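Local coordinates for putative lipase (Bacteroides thetaiotaomicron VPI-5482, PDB 3BZW), which is a putative lipase of the SGNH (GDSL-like) hydrolase clan that probably cleaves ester bonds in lipids, possibly as a lysophospholipase, at residues G108-E113 against I202-N207; L173-F176 against N180-P183. All coordinates share one frame; numbering follows the deposited sequence.

Contact 1: residues G108-E113 against I202-N207; sequences GEWFTE and IKEAGN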
loop_
_atom_site.group_PDB
_atom_site.type_symbol
_atom_site.label_atom_id
_atom_site.label_comp_id
_atom_site.label_asym_id
_atom_site.label_seq_id
_atom_site.Cartn_x
_atom_site.Cartn_y
_atom_site.Cartn_z
ATOM N N GLY A 108 -26.439 7.494 2.734
ATOM C CA GLY A 108 -26.637 8.543 1.750
ATOM C C GLY A 108 -25.392 9.294 1.315
ATOM O O GLY A 108 -24.288 8.747 1.311
ATOM N N GLU A 109 -25.581 10.564 0.960
ATOM C CA GLU A 109 -24.496 11.417 0.488
ATOM C C GLU A 109 -24.558 12.792 1.155
ATOM O O GLU A 109 -25.636 13.276 1.488
ATOM C CB GLU A 109 -24.605 11.601 -1.031
ATOM C CG GLU A 109 -24.702 10.312 -1.840
ATOM C CD GLU A 109 -23.385 9.562 -1.934
ATOM O OE1 GLU A 109 -22.340 10.117 -1.523
ATOM O OE2 GLU A 109 -23.397 8.416 -2.438
ATOM N N TRP A 110 -23.402 13.425 1.323
ATOM C CA TRP A 110 -23.337 14.745 1.950
ATOM C C TRP A 110 -23.794 15.881 1.035
ATOM O O TRP A 110 -24.544 16.765 1.455
ATOM C CB TRP A 110 -21.905 15.058 2.406
ATOM C CG TRP A 110 -21.376 14.201 3.521
ATOM C CD1 TRP A 110 -20.345 13.307 3.451
ATOM C CD2 TRP A 110 -21.803 14.214 4.890
ATOM N NE1 TRP A 110 -20.100 12.767 4.694
ATOM C CE2 TRP A 110 -20.980 13.304 5.594
ATOM C CE3 TRP A 110 -22.801 14.908 5.592
ATOM C CZ2 TRP A 110 -21.122 13.071 6.968
ATOM C CZ3 TRP A 110 -22.943 14.675 6.961
ATOM C CH2 TRP A 110 -22.106 13.763 7.632
ATOM N N PHE A 111 -23.328 15.855 -0.211
ATOM C CA PHE A 111 -23.639 16.899 -1.187
ATOM C C PHE A 111 -24.000 16.347 -2.559
ATOM O O PHE A 111 -23.887 15.150 -2.826
ATOM C CB PHE A 111 -22.406 17.780 -1.441
ATOM C CG PHE A 111 -21.861 18.481 -0.232
ATOM C CD1 PHE A 111 -22.279 19.769 0.087
ATOM C CD2 PHE A 111 -20.872 17.885 0.545
ATOM C CE1 PHE A 111 -21.716 20.458 1.155
ATOM C CE2 PHE A 111 -20.300 18.564 1.619
ATOM C CZ PHE A 111 -20.721 19.855 1.924
ATOM N N THR A 112 -24.415 17.264 -3.429
ATOM C CA THR A 112 -24.670 16.970 -4.835
ATOM C C THR A 112 -23.730 18.011 -5.460
ATOM O O THR A 112 -23.424 19.021 -4.818
ATOM C CB THR A 112 -26.125 17.259 -5.271
ATOM O OG1 THR A 112 -26.447 18.628 -5.006
ATOM C CG2 THR A 112 -27.099 16.339 -4.534
ATOM N N GLU A 113 -23.248 17.774 -6.675
ATOM C CA GLU A 113 -22.341 18.732 -7.309
ATOM C C GLU A 113 -22.676 18.951 -8.773
ATOM O O GLU A 113 -23.239 18.078 -9.427
ATOM C CB GLU A 113 -20.890 18.244 -7.239
ATOM C CG GLU A 113 -20.370 17.894 -5.860
ATOM C CD GLU A 113 -19.022 17.190 -5.932
ATOM O OE1 GLU A 113 -17.972 17.875 -5.957
ATOM O OE2 GLU A 113 -19.019 15.942 -5.983
ATOM N N ILE A 202 -20.733 11.159 11.946
ATOM C CA ILE A 202 -20.772 12.228 12.928
ATOM C C ILE A 202 -19.380 12.853 13.045
ATOM O O ILE A 202 -19.237 14.080 13.042
ATOM C CB ILE A 202 -21.250 11.706 14.299
ATOM C CG1 ILE A 202 -22.722 11.285 14.202
ATOM C CG2 ILE A 202 -21.095 12.791 15.357
ATOM C CD1 ILE A 202 -23.253 10.586 15.445
ATOM N N LYS A 203 -18.350 12.017 13.121
ATOM C CA LYS A 203 -16.985 12.533 13.226
ATOM C C LYS A 203 -16.650 13.423 12.031
ATOM O O LYS A 203 -16.041 14.483 12.185
ATOM C CB LYS A 203 -15.977 11.383 13.306
ATOM C CG LYS A 203 -16.157 10.493 14.527
ATOM C CD LYS A 203 -15.066 9.436 14.640
ATOM C CE LYS A 203 -13.713 10.065 14.933
ATOM N NZ LYS A 203 -12.682 9.039 15.242
ATOM N N GLU A 204 -17.051 12.984 10.841
ATOM C CA GLU A 204 -16.793 13.738 9.613
ATOM C C GLU A 204 -17.528 15.072 9.576
ATOM O O GLU A 204 -17.054 16.036 8.969
ATOM C CB GLU A 204 -17.198 12.902 8.402
ATOM C CG GLU A 204 -16.232 11.773 8.101
ATOM C CD GLU A 204 -16.875 10.646 7.325
ATOM O OE1 GLU A 204 -17.786 10.921 6.518
ATOM O OE2 GLU A 204 -16.459 9.484 7.517
ATOM N N ALA A 205 -18.689 15.126 10.218
ATOM C CA ALA A 205 -19.480 16.353 10.241
ATOM C C ALA A 205 -18.725 17.504 10.905
ATOM O O ALA A 205 -19.002 18.670 10.630
ATOM C CB ALA A 205 -20.811 16.110 10.956
ATOM N N GLY A 206 -17.774 17.177 11.775
ATOM C CA GLY A 206 -17.002 18.208 12.447
ATOM C C GLY A 206 -16.392 19.206 11.472
ATOM O O GLY A 206 -16.557 20.415 11.636
ATOM N N ASN A 207 -15.684 18.705 10.462
ATOM C CA ASN A 207 -15.063 19.570 9.459
ATOM C C ASN A 207 -16.057 20.012 8.395
ATOM O O ASN A 207 -15.999 21.142 7.913
ATOM C CB ASN A 207 -13.888 18.855 8.781
ATOM C CG ASN A 207 -12.668 18.765 9.670
ATOM O OD1 ASN A 207 -12.071 17.699 9.814
ATOM N ND2 ASN A 207 -12.280 19.891 10.263
#
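Trp-110 reaches from the root of the long two-stranded arm (strands 111-122 and 127-136) to helix 195-210, one of the helices of the SGNH-hydrolase alpha/beta fold, and meets Glu-204 and Ala-205 there. Its indole carries this small contact from the arm's side. CG sits beside the backbone N and anti to the carbonyl carbon (chi1 -67°), which sends the ring across to the helix. The pyrrole edge then presents NE1 to the carboxylate of Glu-204, whose OE1 lies close to the ring plane: a long, weak bond (3.5 Å from Trp-110 NE1 to Glu-204 OE1) with 152° at the hydrogen. Glu-204 comes in crosswise. Its chain is extended beyond CG and meets the indole at about a right angle, with the carboxylate plane turned 67° from the ring. On the benzene side of the indole, CZ2 lies 4.2 Å from Glu-204 CB, while CH2 approaches Ala-205 CB obliquely at 4.3 Å. Two neighbouring residues of the helix therefore meet the ring, one with its carboxylate at NE1, the other with its methyl at CH2. Ala-201 and Ile-208 of the same helix and Arg-144 of helix 143-157 also touch the Trp-110 side chain, and its backbone O accepts a bond from Asn-148, so the root of the arm rests on two helices. A leucine in place of Trp-110 would probably leave Glu-204 OE1 without its N-H partner and open a gap beside Ala-205. Beyond NE1, the ring atom closest to Glu-204 OE1 is Trp-110 CZ2, at 4.0 Å.

Contact 2: residues L173-F176 against N180-P183; sequences LANF and NVQP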
loop_
_atom_site.group_PDB
_atom_site.type_symbol
_atom_site.label_atom_id
_atom_site.label_comp_id
_atom_site.label_asym_id
_atom_site.label_seq_id
_atom_site.Cartn_x
_atom_site.Cartn_y
_atom_site.Cartn_z
ATOM N N LEU A 173 -26.224 -6.924 21.906
ATOM C CA LEU A 173 -27.597 -7.397 21.769
ATOM C C LEU A 173 -28.630 -6.741 22.679
ATOM O O LEU A 173 -28.331 -6.319 23.792
ATOM C CB LEU A 173 -27.637 -8.919 21.961
ATOM C CG LEU A 173 -27.392 -9.461 23.372
ATOM C CD1 LEU A 173 -28.708 -9.517 24.128
ATOM C CD2 LEU A 173 -26.786 -10.851 23.289
ATOM N N ALA A 174 -29.858 -6.659 22.177
ATOM C CA ALA A 174 -30.970 -6.090 22.929
ATOM C C ALA A 174 -32.250 -6.794 22.489
ATOM O O ALA A 174 -32.524 -6.916 21.296
ATOM C CB ALA A 174 -31.083 -4.587 22.680
ATOM N N ASN A 175 -33.022 -7.263 23.459
ATOM C CA ASN A 175 -34.271 -7.957 23.181
ATOM C C ASN A 175 -35.361 -7.343 24.052
ATOM O O ASN A 175 -35.390 -7.559 25.262
ATOM C CB ASN A 175 -34.100 -9.454 23.477
ATOM C CG ASN A 175 -35.409 -10.224 23.401
ATOM O OD1 ASN A 175 -36.280 -9.918 22.588
ATOM N ND2 ASN A 175 -35.541 -11.244 24.244
ATOM N N PHE A 176 -36.249 -6.570 23.430
ATOM C CA PHE A 176 -37.325 -5.896 24.156
ATOM C C PHE A 176 -38.718 -6.396 23.782
ATOM O O PHE A 176 -39.691 -5.637 23.825
ATOM C CB PHE A 176 -37.250 -4.387 23.907
ATOM C CG PHE A 176 -35.908 -3.783 24.222
ATOM C CD1 PHE A 176 -35.410 -3.801 25.523
ATOM C CD2 PHE A 176 -35.137 -3.205 23.217
ATOM C CE1 PHE A 176 -34.158 -3.252 25.816
ATOM C CE2 PHE A 176 -33.885 -2.652 23.500
ATOM C CZ PHE A 176 -33.395 -2.678 24.803
ATOM N N ASN A 180 -39.257 -6.271 18.874
ATOM C CA ASN A 180 -38.101 -5.391 19.031
ATOM C C ASN A 180 -36.877 -6.217 19.436
ATOM O O ASN A 180 -36.606 -6.405 20.621
ATOM C CB ASN A 180 -38.398 -4.331 20.102
ATOM C CG ASN A 180 -37.379 -3.206 20.114
ATOM O OD1 ASN A 180 -36.262 -3.357 19.622
ATOM N ND2 ASN A 180 -37.759 -2.070 20.698
ATOM N N VAL A 181 -36.148 -6.712 18.441
ATOM C CA VAL A 181 -34.960 -7.523 18.682
ATOM C C VAL A 181 -33.818 -6.927 17.879
ATOM O O VAL A 181 -33.907 -6.812 16.656
ATOM C CB VAL A 181 -35.197 -8.982 18.248
ATOM C CG1 VAL A 181 -33.946 -9.824 18.505
ATOM C CG2 VAL A 181 -36.388 -9.550 19.008
ATOM N N GLN A 182 -32.742 -6.559 18.570
ATOM C CA GLN A 182 -31.602 -5.923 17.920
ATOM C C GLN A 182 -30.297 -6.713 18.035
ATOM O O GLN A 182 -29.738 -6.849 19.121
ATOM C CB GLN A 182 -31.429 -4.519 18.511
ATOM C CG GLN A 182 -32.717 -3.683 18.461
ATOM C CD GLN A 182 -32.621 -2.368 19.221
ATOM O OE1 GLN A 182 -31.603 -1.679 19.166
ATOM N NE2 GLN A 182 -33.698 -2.005 19.916
ATOM N N PRO A 183 -29.804 -7.255 16.908
ATOM C CA PRO A 183 -28.556 -8.027 16.906
ATOM C C PRO A 183 -27.407 -7.146 17.406
ATOM O O PRO A 183 -27.508 -5.914 17.348
ATOM C CB PRO A 183 -28.392 -8.409 15.434
ATOM C CG PRO A 183 -29.824 -8.518 14.958
ATOM C CD PRO A 183 -30.451 -7.296 15.584
#
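The ring of Phe-176 is met at its edge by two amides, those of Asn-180 and Gln-182. CE2 stands 3.6 Å from Gln-182 NE2, and CD2 is 3.8 Å from Asn-180 OD1; the amide of Gln-182 is turned 64° from the ring and that of Asn-180 73°, and the ring of His-242 also meets that of Phe-176. The two amides are locked together, because Gln-182 NE2 donates to an in-plane lone pair of Asn-180 OD1 at 2.9 Å. With CG anti to its backbone N (chi1 -168°), Asn-180 runs alongside Phe-176, its OD1 within bonding distance of Gln-182 NE2. Gln-182 OE1 is taken by Arg-171. All three belong to a short antiparallel beta hairpin. Ala-174 and Gln-182 form its hydrogen-bonded pair, with Gln-182 N to Ala-174 O at 2.8 Å and nearly straight, and Phe-176 N binds Asn-180 O at the same length. Asn-175 and Val-181 make the non-hydrogen-bonded pair, Asn-175 OD1 lying 3.6 Å from Val-181 CG2. Strand 174-175 is bonded through its backbone to Tyr-238 in the loop before helix 245-258, whereas Val-181 pairs in an antiparallel ladder with a strand of a neighbouring subunit, so the sheet runs on across the interface.

How the contacts relate
From the N terminus, the chain completes strand 91-95 of the central parallel sheet and helix 98-102 before reaching 108-113, the first half of contact 1. It then runs out and back along the arm, through helix 143-157 and strand 162-166, and into the hairpin, where 180-183 returns on 173-176 after three intervening residues: contact 2 closes this short loop. Helix 195-210 follows, and its residues 202-207 close contact 1 across 88 residues. Contact 2 thus falls wholly within that longer loop, and the two do not cross. Contact 1 ties the arm to a helix of the main domain; contact 2 shapes a peripheral hairpin. Their centres are about 29 Å apart.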